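Local structure of protease VP4 (Blotched snakehead virus, 2GEF) at residues A[10-15]-A[41-46]; A[25-30]-A[122-127]; A[36-41]-A[167-172]; A[46-51]-A[106-111]. The protein cleaves peptide bonds as a birnavirus serine protease with a serine/lysine catalytic dyad, probably processing the viral polyprotein of which it is itself a part. One frame throughout, in Å; residues are numbered along the deposited sequence.

Contact 1 of 4, residues A[10-15]-A[41-46]; sequences QTLAYK and NHSTSE
Lys15 lies at the edge of the His42 ring where residues 10-15 join residues 41-46 in a short parallel pairing of the mixed sheet, an example of a strand attached through few backbone bonds. Two backbone hydrogen bonds hold it, both nearly straight: Ser43 N gives to Ala13 O at 2.9 Å, and Ser43 O accepts from Lys15 N at 3.0 Å. Ser43 thus reaches the residues on either side of Tyr14, the usual pattern of a parallel bridge. The lysine chain can be followed outward along the imidazole edge. Its CB lies in the ring plane beside His42 CD2, and CG comes nearer still, 3.3 Å from the same carbon. CD follows at 3.5 Å from His42 CD2. With the chain extended beyond CG, CE has drifted to 3.9 Å from His42 CD2, and NZ ends away from the ring, making no contact with it. Lysine and histidine side chains cross at about a right angle, the aliphatic part of the lysine doing the touching. On the sheet face that carries Tyr14 and Ser43, the tyrosine ring leans on Ser45, whose OG is hydrogen-bonded to Leu172 O in the helix that bears the catalytic Lys173. Tyr14 CE1 lies 3.8 Å from Ser45 CB, and one water links Tyr14 OH to Ser45 O, donating to that carbonyl at 2.6 Å.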
loop_
_atom_site.group_PDB
_atom_site.type_symbol
_atom_site.label_atom_id
_atom_site.label_comp_id
_atom_site.label_asym_id
_atom_site.label_seq_id
_atom_site.Cartn_x
_atom_site.Cartn_y
_atom_site.Cartn_z
ATOM N N GLN A 10 -11.422 8.048 -18.885
ATOM C CA GLN A 10 -10.928 9.348 -18.553
ATOM C C GLN A 10 -9.405 9.413 -18.732
ATOM O O GLN A 10 -8.673 8.770 -18.007
ATOM C CB GLN A 10 -11.347 9.688 -17.093
ATOM C CG GLN A 10 -10.878 11.093 -16.458
ATOM C CD GLN A 10 -11.321 12.265 -17.224
ATOM O OE1 GLN A 10 -10.489 13.086 -17.822
ATOM N NE2 GLN A 10 -12.602 12.335 -17.359
ATOM N N THR A 11 -8.925 10.268 -19.596
ATOM C CA THR A 11 -7.516 10.612 -19.643
ATOM C C THR A 11 -7.047 11.438 -18.402
ATOM O O THR A 11 -7.723 12.366 -17.976
ATOM C CB THR A 11 -7.195 11.288 -20.994
ATOM O OG1 THR A 11 -7.288 10.289 -22.018
ATOM C CG2 THR A 11 -5.747 11.884 -21.055
ATOM N N LEU A 12 -5.885 11.066 -17.818
ATOM C CA LEU A 12 -5.376 11.531 -16.495
ATOM C C LEU A 12 -3.990 12.068 -16.844
ATOM O O LEU A 12 -3.325 11.492 -17.716
ATOM C CB LEU A 12 -5.267 10.265 -15.558
ATOM C CG LEU A 12 -6.490 9.658 -14.811
ATOM C CD1 LEU A 12 -6.090 8.687 -13.540
ATOM C CD2 LEU A 12 -7.240 10.816 -14.242
ATOM N N ALA A 13 -3.568 13.215 -16.302
ATOM C CA ALA A 13 -2.145 13.653 -16.388
ATOM C C ALA A 13 -1.405 13.145 -15.143
ATOM O O ALA A 13 -1.720 13.555 -14.080
ATOM C CB ALA A 13 -2.025 15.163 -16.618
ATOM N N TYR A 14 -0.547 12.159 -15.274
ATOM C CA TYR A 14 0.181 11.514 -14.136
ATOM C C TYR A 14 1.612 11.996 -13.954
ATOM O O TYR A 14 2.398 12.091 -14.887
ATOM C CB TYR A 14 -0.039 9.911 -14.092
ATOM C CG TYR A 14 1.089 8.996 -13.588
ATOM C CD1 TYR A 14 1.462 9.015 -12.295
ATOM C CD2 TYR A 14 1.760 8.121 -14.446
ATOM C CE1 TYR A 14 2.541 8.307 -11.795
ATOM C CE2 TYR A 14 2.857 7.320 -13.966
ATOM C CZ TYR A 14 3.253 7.398 -12.587
ATOM O OH TYR A 14 4.395 6.631 -11.955
ATOM N N LYS A 15 1.924 12.392 -12.713
ATOM C CA LYS A 15 3.292 12.653 -12.268
ATOM C C LYS A 15 3.700 11.753 -11.099
ATOM O O LYS A 15 2.869 11.183 -10.342
ATOM C CB LYS A 15 3.424 14.063 -11.804
ATOM C CG LYS A 15 3.063 15.085 -12.835
ATOM C CD LYS A 15 3.780 16.350 -12.503
ATOM C CE LYS A 15 3.243 17.476 -13.297
ATOM N NZ LYS A 15 4.157 18.724 -13.223
ATOM N N ASN A 41 -5.050 19.907 -12.741
ATOM C CA ASN A 41 -3.568 19.814 -13.088
ATOM C C ASN A 41 -2.982 18.448 -13.231
ATOM O O ASN A 41 -2.701 18.049 -14.326
ATOM C CB ASN A 41 -2.650 20.630 -12.099
ATOM C CG ASN A 41 -1.135 20.642 -12.531
ATOM O OD1 ASN A 41 -0.316 19.811 -12.086
ATOM N ND2 ASN A 41 -0.773 21.607 -13.385
ATOM N N HIS A 42 -2.809 17.721 -12.113
ATOM C CA HIS A 42 -2.208 16.367 -12.105
ATOM C C HIS A 42 -2.756 15.335 -11.048
ATOM O O HIS A 42 -3.303 15.683 -10.034
ATOM C CB HIS A 42 -0.636 16.472 -12.163
ATOM C CG HIS A 42 0.011 16.597 -10.825
ATOM N ND1 HIS A 42 -0.559 17.306 -9.789
ATOM C CD2 HIS A 42 1.124 16.015 -10.307
ATOM C CE1 HIS A 42 0.181 17.156 -8.692
ATOM N NE2 HIS A 42 1.224 16.403 -8.990
ATOM N N SER A 43 -2.547 14.073 -11.356
ATOM C CA SER A 43 -2.747 12.932 -10.528
ATOM C C SER A 43 -1.384 12.363 -10.189
ATOM O O SER A 43 -0.428 12.598 -10.931
ATOM C CB SER A 43 -3.572 11.847 -11.238
ATOM O OG SER A 43 -4.734 12.459 -11.821
ATOM N N THR A 44 -1.335 11.648 -9.042
ATOM C CA THR A 44 -0.166 11.010 -8.516
ATOM C C THR A 44 -0.450 9.508 -8.218
ATOM O O THR A 44 -1.531 9.178 -7.968
ATOM C CB THR A 44 0.350 11.732 -7.113
ATOM O OG1 THR A 44 -0.726 11.709 -6.125
ATOM C CG2 THR A 44 0.772 13.192 -7.354
ATOM N N SER A 45 0.579 8.670 -8.284
ATOM C CA SER A 45 0.537 7.248 -7.914
ATOM C C SER A 45 1.924 7.047 -7.341
ATOM O O SER A 45 2.991 7.418 -8.017
ATOM C CB SER A 45 0.444 6.413 -9.231
ATOM O OG SER A 45 0.271 5.108 -8.954
ATOM N N GLU A 46 1.958 6.394 -6.193
ATOM C CA GLU A 46 3.196 6.185 -5.398
ATOM C C GLU A 46 3.040 4.856 -4.669
ATOM O O GLU A 46 1.951 4.533 -4.278
ATOM C CB GLU A 46 3.055 7.183 -4.229
ATOM C CG GLU A 46 4.146 7.969 -3.911
ATOM C CD GLU A 46 3.691 9.167 -3.066
ATOM O OE1 GLU A 46 2.557 9.723 -3.269
ATOM O OE2 GLU A 46 4.466 9.562 -2.177
HETATM O O HOH W 1 5.230 6.271 -8.822
#

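Contact 2 of 4, residues A[25-30]-A[122-127]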
loop_
_atom_site.group_PDB
_atom_site.type_symbol
_atom_site.label_atom_id
_atom_site.label_comp_id
_atom_site.label_asym_id
_atom_site.label_seq_id
_atom_site.Cartn_x
_atom_site.Cartn_y
_atom_site.Cartn_z
ATOM N N VAL A 25 16.048 2.696 5.253
ATOM C CA VAL A 25 15.878 1.952 6.486
ATOM C C VAL A 25 15.646 0.502 6.148
ATOM O O VAL A 25 15.084 0.107 5.076
ATOM C CB VAL A 25 14.828 2.549 7.562
ATOM C CG1 VAL A 25 13.915 3.596 7.041
ATOM C CG2 VAL A 25 14.111 1.423 8.508
ATOM N N HIS A 26 16.099 -0.285 7.106
ATOM C CA HIS A 26 16.117 -1.698 6.935
ATOM C C HIS A 26 14.881 -2.191 7.687
ATOM O O HIS A 26 14.702 -1.911 8.901
ATOM C CB HIS A 26 17.389 -2.310 7.485
ATOM C CG HIS A 26 17.337 -3.776 7.443
ATOM N ND1 HIS A 26 17.160 -4.465 6.259
ATOM C CD2 HIS A 26 17.326 -4.700 8.435
ATOM C CE1 HIS A 26 17.087 -5.759 6.524
ATOM N NE2 HIS A 26 17.185 -5.929 7.837
ATOM N N PHE A 27 14.016 -2.894 6.939
ATOM C CA PHE A 27 12.805 -3.480 7.452
ATOM C C PHE A 27 12.932 -4.983 7.223
ATOM O O PHE A 27 13.219 -5.491 6.098
ATOM C CB PHE A 27 11.583 -2.968 6.644
ATOM C CG PHE A 27 11.164 -1.586 7.026
ATOM C CD1 PHE A 27 11.266 -0.536 6.115
ATOM C CD2 PHE A 27 10.691 -1.289 8.302
ATOM C CE1 PHE A 27 10.896 0.789 6.492
ATOM C CE2 PHE A 27 10.345 0.040 8.646
ATOM C CZ PHE A 27 10.414 1.030 7.717
ATOM N N THR A 28 12.650 -5.695 8.289
ATOM C CA THR A 28 12.558 -7.112 8.232
ATOM C C THR A 28 11.125 -7.573 7.869
ATOM O O THR A 28 10.877 -8.759 7.649
ATOM C CB THR A 28 12.960 -7.710 9.600
ATOM O OG1 THR A 28 12.154 -7.125 10.620
ATOM C CG2 THR A 28 14.432 -7.495 9.869
ATOM N N ASP A 29 10.191 -6.640 7.753
ATOM C CA ASP A 29 8.778 -6.915 7.498
ATOM C C ASP A 29 8.008 -5.668 7.106
ATOM O O ASP A 29 8.401 -4.630 7.482
ATOM C CB ASP A 29 8.078 -7.637 8.751
ATOM C CG ASP A 29 8.437 -7.012 10.131
ATOM O OD1 ASP A 29 9.386 -7.477 10.756
ATOM O OD2 ASP A 29 7.808 -6.078 10.669
ATOM N N GLY A 30 6.814 -5.780 6.481
ATOM C CA GLY A 30 6.089 -4.656 5.923
ATOM C C GLY A 30 5.435 -5.110 4.627
ATOM O O GLY A 30 5.785 -6.119 4.117
ATOM N N VAL A 122 14.710 0.082 2.466
ATOM C CA VAL A 122 13.546 0.676 1.844
ATOM C C VAL A 122 13.893 2.123 1.971
ATOM O O VAL A 122 14.241 2.626 3.083
ATOM C CB VAL A 122 12.155 0.290 2.537
ATOM C CG1 VAL A 122 10.950 1.266 2.255
ATOM C CG2 VAL A 122 11.752 -1.211 2.330
ATOM N N ASP A 123 13.838 2.771 0.817
ATOM C CA ASP A 123 14.037 4.213 0.795
ATOM C C ASP A 123 12.728 4.921 1.228
ATOM O O ASP A 123 11.833 5.109 0.428
ATOM C CB ASP A 123 14.491 4.582 -0.633
ATOM C CG ASP A 123 14.824 6.012 -0.821
ATOM O OD1 ASP A 123 14.790 6.818 0.102
ATOM O OD2 ASP A 123 15.185 6.312 -1.975
ATOM N N VAL A 124 12.635 5.282 2.499
ATOM C CA VAL A 124 11.471 5.970 3.038
ATOM C C VAL A 124 11.673 7.466 2.711
ATOM O O VAL A 124 12.717 7.993 2.839
ATOM C CB VAL A 124 11.370 5.786 4.606
ATOM C CG1 VAL A 124 10.214 6.571 5.326
ATOM C CG2 VAL A 124 11.381 4.297 5.022
ATOM N N VAL A 125 10.640 8.133 2.282
ATOM C CA VAL A 125 10.716 9.525 1.884
ATOM C C VAL A 125 9.588 10.316 2.629
ATOM O O VAL A 125 8.615 9.723 3.143
ATOM C CB VAL A 125 10.581 9.690 0.256
ATOM C CG1 VAL A 125 11.904 9.262 -0.569
ATOM C CG2 VAL A 125 9.250 9.080 -0.365
ATOM N N TRP A 126 9.707 11.636 2.616
ATOM C CA TRP A 126 8.603 12.550 2.832
ATOM C C TRP A 126 8.102 13.025 1.480
ATOM O O TRP A 126 8.858 13.523 0.624
ATOM C CB TRP A 126 9.062 13.770 3.646
ATOM C CG TRP A 126 9.556 13.455 5.030
ATOM C CD1 TRP A 126 9.827 12.190 5.539
ATOM C CD2 TRP A 126 9.876 14.381 6.064
ATOM N NE1 TRP A 126 10.258 12.291 6.862
ATOM C CE2 TRP A 126 10.258 13.621 7.217
ATOM C CE3 TRP A 126 9.818 15.775 6.169
ATOM C CZ2 TRP A 126 10.622 14.224 8.433
ATOM C CZ3 TRP A 126 10.164 16.364 7.387
ATOM C CH2 TRP A 126 10.570 15.586 8.484
ATOM N N ASN A 127 6.800 12.861 1.287
ATOM C CA ASN A 127 6.054 13.367 0.118
ATOM C C ASN A 127 5.148 14.312 0.927
ATOM O O ASN A 127 4.969 14.069 2.134
ATOM C CB ASN A 127 5.265 12.185 -0.622
ATOM C CG ASN A 127 4.043 11.670 0.172
ATOM O OD1 ASN A 127 3.521 12.313 1.127
ATOM N ND2 ASN A 127 3.523 10.568 -0.280
#
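Val25 and Val122 form an antiparallel hydrogen-bonded pair, and with Phe27 they account for most of what is buried between residues 25-30 and 122-127. The pair belongs to a three-stranded antiparallel sheet in which strand 22-27 is outermost and strand 120-126 central. Val25 N gives a nearly straight bond to Val122 O at 2.8 Å. The return bond, from Val122 N to Val25 O, is short at 2.6 Å and more bent, with 149° at the hydrogen. Within these segments the backbone link is this one residue pair; the strands, 120° apart in direction, go on pairing through Phe27 with Ala120 and Val124 with Arg23. Apolar side chains supply the rest of the contact. Phe27 turns the edge of its ring to both valines of the other strand: CD1 lies 3.8 Å from Val122 CB, and CE1 is equally far from Val124 CG2. Val25 CG2 rests over one face of that ring, offset toward its rim, so residues two apart on one strand also pack on each other. Leu107 of strand 104-109 touches both Phe27 and Val124, tying this small sheet to the larger one. The CG1 branch of Val25 nearly eclipses its backbone N (chi1 14°), a strained and somewhat doubtful placement that leaves CG1 unusually close, 3.3 Å, to Val124 CG2.

Contact 3 of 4, residues A[36-41]-A[167-172]; sequences VAFGDN and VQFGNL
Phe38 presents the end of its ring to the flat of Phe169, and the pairing illustrates how an aromatic side chain can join a strand to the start of a helix without any hydrogen bond. Phe38 CZ stands over the centre of the Phe169 ring, 3.4 Å above its plane. The two planes are inclined at 49°, neither stacked nor perpendicular, with 4.7 Å between the ring centroids of Phe38 and Phe169. Gln168 CB rests on the opposite face of Phe169, so this ring is sandwiched. Phe169 occupies the N-cap position of helix 170-178 and has left-handed backbone angles, a bend that directs its side chain back at the strand. Its CG lies beside the backbone N, anti to the carbonyl carbon (chi1 -43°), which sets the ring against Phe38 CZ. Val36 uses both branches: CG2 approaches Phe169 CD2 at 3.9 Å, while CG1 faces the end of Leu172. In Leu172, CG stands opposite the backbone N (chi1 179°), which carries the side chain out from the first helical turn. Its CD2 then serves two partners, 3.8 Å from Phe38 CE2 and 4.0 Å from Val36 CB. Strand 31-38 thereby lies against the beginning of the helix that bears the catalytic Lys173, which Val36 also touches. Strand 43-52 runs antiparallel beside it and joins in, Ser43 packing on Phe38 and Ser45 on Val36.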
loop_
_atom_site.group_PDB
_atom_site.type_symbol
_atom_site.label_atom_id
_atom_site.label_comp_id
_atom_site.label_asym_id
_atom_site.label_seq_id
_atom_site.Cartn_x
_atom_site.Cartn_y
_atom_site.Cartn_z
ATOM N N VAL A 36 -2.994 6.643 -4.628
ATOM C CA VAL A 36 -3.252 7.561 -5.743
ATOM C C VAL A 36 -3.936 8.865 -5.121
ATOM O O VAL A 36 -4.650 8.797 -4.070
ATOM C CB VAL A 36 -4.080 6.897 -6.862
ATOM C CG1 VAL A 36 -3.491 5.583 -7.349
ATOM C CG2 VAL A 36 -5.545 6.710 -6.453
ATOM N N ALA A 37 -3.685 10.009 -5.749
ATOM C CA ALA A 37 -4.284 11.270 -5.412
ATOM C C ALA A 37 -4.461 12.086 -6.700
ATOM O O ALA A 37 -3.696 11.893 -7.726
ATOM C CB ALA A 37 -3.465 11.997 -4.440
ATOM N N PHE A 38 -5.499 12.928 -6.660
ATOM C CA PHE A 38 -5.947 13.805 -7.817
ATOM C C PHE A 38 -6.005 15.275 -7.488
ATOM O O PHE A 38 -6.721 15.635 -6.584
ATOM C CB PHE A 38 -7.323 13.310 -8.350
ATOM C CG PHE A 38 -7.403 11.798 -8.430
ATOM C CD1 PHE A 38 -7.880 11.057 -7.364
ATOM C CD2 PHE A 38 -6.946 11.147 -9.552
ATOM C CE1 PHE A 38 -7.870 9.626 -7.394
ATOM C CE2 PHE A 38 -6.954 9.767 -9.647
ATOM C CZ PHE A 38 -7.430 8.987 -8.532
ATOM N N GLY A 39 -5.345 16.162 -8.251
ATOM C CA GLY A 39 -5.726 17.611 -8.186
ATOM C C GLY A 39 -6.199 18.149 -9.560
ATOM O O GLY A 39 -6.331 17.371 -10.551
ATOM N N ASP A 40 -6.444 19.459 -9.612
ATOM C CA ASP A 40 -6.644 20.225 -10.839
ATOM C C ASP A 40 -5.265 19.986 -11.469
ATOM O O ASP A 40 -4.335 19.790 -10.745
ATOM C CB ASP A 40 -6.772 21.778 -10.532
ATOM C CG ASP A 40 -7.710 22.103 -9.429
ATOM O OD1 ASP A 40 -8.625 21.312 -9.114
ATOM O OD2 ASP A 40 -7.508 23.213 -8.867
ATOM N N ASN A 41 -5.050 19.907 -12.741
ATOM C CA ASN A 41 -3.568 19.814 -13.088
ATOM C C ASN A 41 -2.982 18.448 -13.231
ATOM O O ASN A 41 -2.701 18.049 -14.326
ATOM C CB ASN A 41 -2.650 20.630 -12.099
ATOM C CG ASN A 41 -1.135 20.642 -12.531
ATOM O OD1 ASN A 41 -0.316 19.811 -12.086
ATOM N ND2 ASN A 41 -0.773 21.607 -13.385
ATOM N N VAL A 167 -10.883 -2.331 -6.444
ATOM C CA VAL A 167 -10.712 -0.910 -6.131
ATOM C C VAL A 167 -10.633 -0.228 -7.510
ATOM O O VAL A 167 -10.368 -0.887 -8.528
ATOM C CB VAL A 167 -9.566 -0.676 -5.142
ATOM C CG1 VAL A 167 -8.285 -1.031 -5.759
ATOM C CG2 VAL A 167 -9.495 0.754 -4.728
ATOM N N GLN A 168 -11.078 1.017 -7.564
ATOM C CA GLN A 168 -10.896 1.861 -8.717
ATOM C C GLN A 168 -9.361 2.169 -8.990
ATOM O O GLN A 168 -8.572 2.157 -8.109
ATOM C CB GLN A 168 -11.523 3.196 -8.329
ATOM C CG GLN A 168 -13.008 3.391 -8.777
ATOM C CD GLN A 168 -13.382 4.879 -8.961
ATOM O OE1 GLN A 168 -13.729 5.244 -10.070
ATOM N NE2 GLN A 168 -13.269 5.733 -7.870
ATOM N N PHE A 169 -9.002 2.665 -10.160
ATOM C CA PHE A 169 -7.587 3.170 -10.377
ATOM C C PHE A 169 -6.518 2.107 -10.521
ATOM O O PHE A 169 -5.371 2.407 -10.350
ATOM C CB PHE A 169 -7.201 4.287 -9.348
ATOM C CG PHE A 169 -8.368 5.308 -9.140
ATOM C CD1 PHE A 169 -8.824 6.104 -10.226
ATOM C CD2 PHE A 169 -8.985 5.491 -7.875
ATOM C CE1 PHE A 169 -9.952 6.988 -10.064
ATOM C CE2 PHE A 169 -10.080 6.397 -7.731
ATOM C CZ PHE A 169 -10.565 7.101 -8.840
ATOM N N GLY A 170 -6.878 0.895 -10.845
ATOM C CA GLY A 170 -5.902 -0.171 -11.052
ATOM C C GLY A 170 -4.719 0.174 -11.989
ATOM O O GLY A 170 -3.569 -0.001 -11.709
ATOM N N ASN A 171 -5.026 0.576 -13.182
ATOM C CA ASN A 171 -4.044 1.077 -14.071
ATOM C C ASN A 171 -3.069 2.175 -13.597
ATOM O O ASN A 171 -1.916 2.146 -13.871
ATOM C CB ASN A 171 -4.798 1.625 -15.264
ATOM C CG ASN A 171 -3.886 1.776 -16.407
ATOM O OD1 ASN A 171 -2.945 2.595 -16.359
ATOM N ND2 ASN A 171 -4.004 0.877 -17.364
ATOM N N LEU A 172 -3.548 3.207 -12.947
ATOM C CA LEU A 172 -2.663 4.169 -12.383
ATOM C C LEU A 172 -1.866 3.613 -11.155
ATOM O O LEU A 172 -0.693 4.020 -10.938
ATOM C CB LEU A 172 -3.522 5.384 -11.915
ATOM C CG LEU A 172 -2.859 6.590 -11.242
ATOM C CD1 LEU A 172 -2.027 7.231 -12.226
ATOM C CD2 LEU A 172 -4.036 7.575 -10.803
#

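Contact 4 of 4, residues A[46-51]-A[106-111]; sequences ELYIAV and ILPVAD
Ile49 and Leu107 exchange two backbone hydrogen bonds, with Ile49 N to Leu107 O at 2.9 Å and Leu107 N to Ile49 O at 3.0 Å. A third, from Val109 N to Leu47 O, is almost straight at its hydrogen, although the donor stands 33° out of the carbonyl plane. Past it the strands begin to part, and a water spans the opening: it accepts from Leu47 N and donates to Val109 O at 2.7 Å. Weaker CA-H...O contacts fill the intervals, among them Tyr48 CA to Leu107 O at 3.0 Å. The pattern is that of antiparallel neighbours, strands 43-52 and 104-109, inside the mixed sheet at the heart of the protease. Pro108 falls at a non-hydrogen-bonded position opposite Tyr48, where its lack of an N-H costs this pairing nothing. There a CH-pi contact takes over. Pro108 CB lies over the face of the Tyr48 ring, 3.8 Å from its centroid, and the phenol oxygen of that ring is hydrogen-bonded to Asn127 ND2. Apolar contacts divide between two faces. On the side of Leu47, Ile49 and Leu107, Ile49 CG2 meets Val109 CG1 at 3.6 Å, these two side chains crossing at about a right angle. On the other side, Ala50 CB touches Ile106 CG2 at 3.8 Å.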
loop_
_atom_site.group_PDB
_atom_site.type_symbol
_atom_site.label_atom_id
_atom_site.label_comp_id
_atom_site.label_asym_id
_atom_site.label_seq_id
_atom_site.Cartn_x
_atom_site.Cartn_y
_atom_site.Cartn_z
ATOM N N GLU A 46 1.958 6.394 -6.193
ATOM C CA GLU A 46 3.196 6.185 -5.398
ATOM C C GLU A 46 3.040 4.856 -4.669
ATOM O O GLU A 46 1.951 4.533 -4.278
ATOM C CB GLU A 46 3.055 7.183 -4.229
ATOM C CG GLU A 46 4.146 7.969 -3.911
ATOM C CD GLU A 46 3.691 9.167 -3.066
ATOM O OE1 GLU A 46 2.557 9.723 -3.269
ATOM O OE2 GLU A 46 4.466 9.562 -2.177
ATOM N N LEU A 47 4.115 4.210 -4.228
ATOM C CA LEU A 47 4.030 3.191 -3.118
ATOM C C LEU A 47 4.232 3.726 -1.779
ATOM O O LEU A 47 4.903 4.698 -1.590
ATOM C CB LEU A 47 5.059 2.130 -3.367
ATOM C CG LEU A 47 4.723 1.422 -4.693
ATOM C CD1 LEU A 47 5.827 0.393 -4.823
ATOM C CD2 LEU A 47 3.379 0.768 -4.849
ATOM N N TYR A 48 3.575 3.100 -0.839
ATOM C CA TYR A 48 3.756 3.251 0.605
ATOM C C TYR A 48 3.952 1.848 1.130
ATOM O O TYR A 48 3.519 0.877 0.493
ATOM C CB TYR A 48 2.509 3.847 1.302
ATOM C CG TYR A 48 2.272 5.362 1.203
ATOM C CD1 TYR A 48 2.346 6.057 -0.008
ATOM C CD2 TYR A 48 1.943 6.065 2.308
ATOM C CE1 TYR A 48 2.113 7.442 -0.078
ATOM C CE2 TYR A 48 1.738 7.433 2.253
ATOM C CZ TYR A 48 1.823 8.126 1.097
ATOM O OH TYR A 48 1.548 9.560 1.197
ATOM N N ILE A 49 4.544 1.766 2.283
ATOM C CA ILE A 49 4.821 0.503 2.940
ATOM C C ILE A 49 4.096 0.553 4.210
ATOM O O ILE A 49 4.175 1.571 4.798
ATOM C CB ILE A 49 6.292 0.182 3.218
ATOM C CG1 ILE A 49 6.360 -1.336 3.514
ATOM C CG2 ILE A 49 6.976 1.134 4.324
ATOM C CD1 ILE A 49 7.671 -1.853 3.667
ATOM N N ALA A 50 3.233 -0.434 4.482
ATOM C CA ALA A 50 2.621 -0.568 5.819
ATOM C C ALA A 50 3.588 -1.460 6.644
ATOM O O ALA A 50 3.996 -2.592 6.155
ATOM C CB ALA A 50 1.368 -1.297 5.716
ATOM N N VAL A 51 3.918 -0.992 7.851
ATOM C CA VAL A 51 4.799 -1.831 8.822
ATOM C C VAL A 51 4.087 -1.893 10.113
ATOM O O VAL A 51 3.509 -0.903 10.576
ATOM C CB VAL A 51 6.255 -1.230 8.965
ATOM C CG1 VAL A 51 7.262 -2.349 9.608
ATOM C CG2 VAL A 51 6.760 -0.994 7.574
ATOM N N ILE A 106 2.009 3.578 8.136
ATOM C CA ILE A 106 2.309 3.503 6.689
ATOM C C ILE A 106 3.193 4.722 6.314
ATOM O O ILE A 106 3.163 5.774 6.966
ATOM C CB ILE A 106 0.984 3.461 5.855
ATOM C CG1 ILE A 106 0.185 4.712 6.162
ATOM C CG2 ILE A 106 0.168 2.260 6.265
ATOM C CD1 ILE A 106 -0.984 5.130 5.272
ATOM N N LEU A 107 4.063 4.526 5.359
ATOM C CA LEU A 107 5.123 5.481 5.013
ATOM C C LEU A 107 5.297 5.559 3.508
ATOM O O LEU A 107 5.343 4.484 2.820
ATOM C CB LEU A 107 6.511 5.091 5.622
ATOM C CG LEU A 107 6.499 4.899 7.181
ATOM C CD1 LEU A 107 7.688 4.027 7.638
ATOM C CD2 LEU A 107 6.493 6.190 7.844
ATOM N N PRO A 108 5.438 6.778 2.968
ATOM C CA PRO A 108 5.681 6.781 1.493
ATOM C C PRO A 108 7.041 6.205 1.238
ATOM O O PRO A 108 7.892 6.377 2.029
ATOM C CB PRO A 108 5.541 8.280 1.074
ATOM C CG PRO A 108 5.298 9.042 2.430
ATOM C CD PRO A 108 5.436 8.111 3.584
ATOM N N VAL A 109 7.256 5.462 0.156
ATOM C CA VAL A 109 8.602 4.965 -0.178
ATOM C C VAL A 109 8.994 5.209 -1.708
ATOM O O VAL A 109 8.158 4.909 -2.621
ATOM C CB VAL A 109 8.683 3.502 0.169
ATOM C CG1 VAL A 109 8.125 3.237 1.588
ATOM C CG2 VAL A 109 7.886 2.687 -0.792
ATOM N N ALA A 110 10.230 5.665 -1.997
ATOM C CA ALA A 110 10.681 5.799 -3.371
ATOM C C ALA A 110 11.242 4.547 -4.004
ATOM O O ALA A 110 11.317 4.503 -5.166
ATOM C CB ALA A 110 11.728 6.808 -3.394
ATOM N N ASP A 111 11.669 3.538 -3.251
ATOM C CA ASP A 111 12.303 2.365 -3.768
ATOM C C ASP A 111 12.606 1.357 -2.675
ATOM O O ASP A 111 12.551 1.680 -1.513
ATOM C CB ASP A 111 13.665 2.691 -4.397
ATOM C CG ASP A 111 14.034 1.720 -5.553
ATOM O OD1 ASP A 111 13.272 0.731 -5.865
ATOM O OD2 ASP A 111 15.083 1.954 -6.165
HETATM O O HOH W 2 7.063 5.040 -5.085
#

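Overall arrangement
Strand 43-52 is the common thread: contact 1 holds its start and contact 4 its later part, while contact 3 uses strand 31-38, its antiparallel neighbour. Contacts 2 and 4 are buried, their centres about 7 Å apart, and Asn127 of contact 2 reaches across to strand 43-52. Contacts 1 and 3 are only partly buried and lie still closer together, centres about 6 Å apart, joined by Thr44 N to Ala37 O. Chemistry follows place. Contact 4 combines regular backbone bonding with apolar packing, contact 2 has one bonded pair plus valines and a phenylalanine, contact 1 sets two backbone bonds beside an aliphatic lysine chain at a histidine edge, and contact 3 relies on side chains alone beside the catalytic helix. Contacts 1 and 4 each include a water.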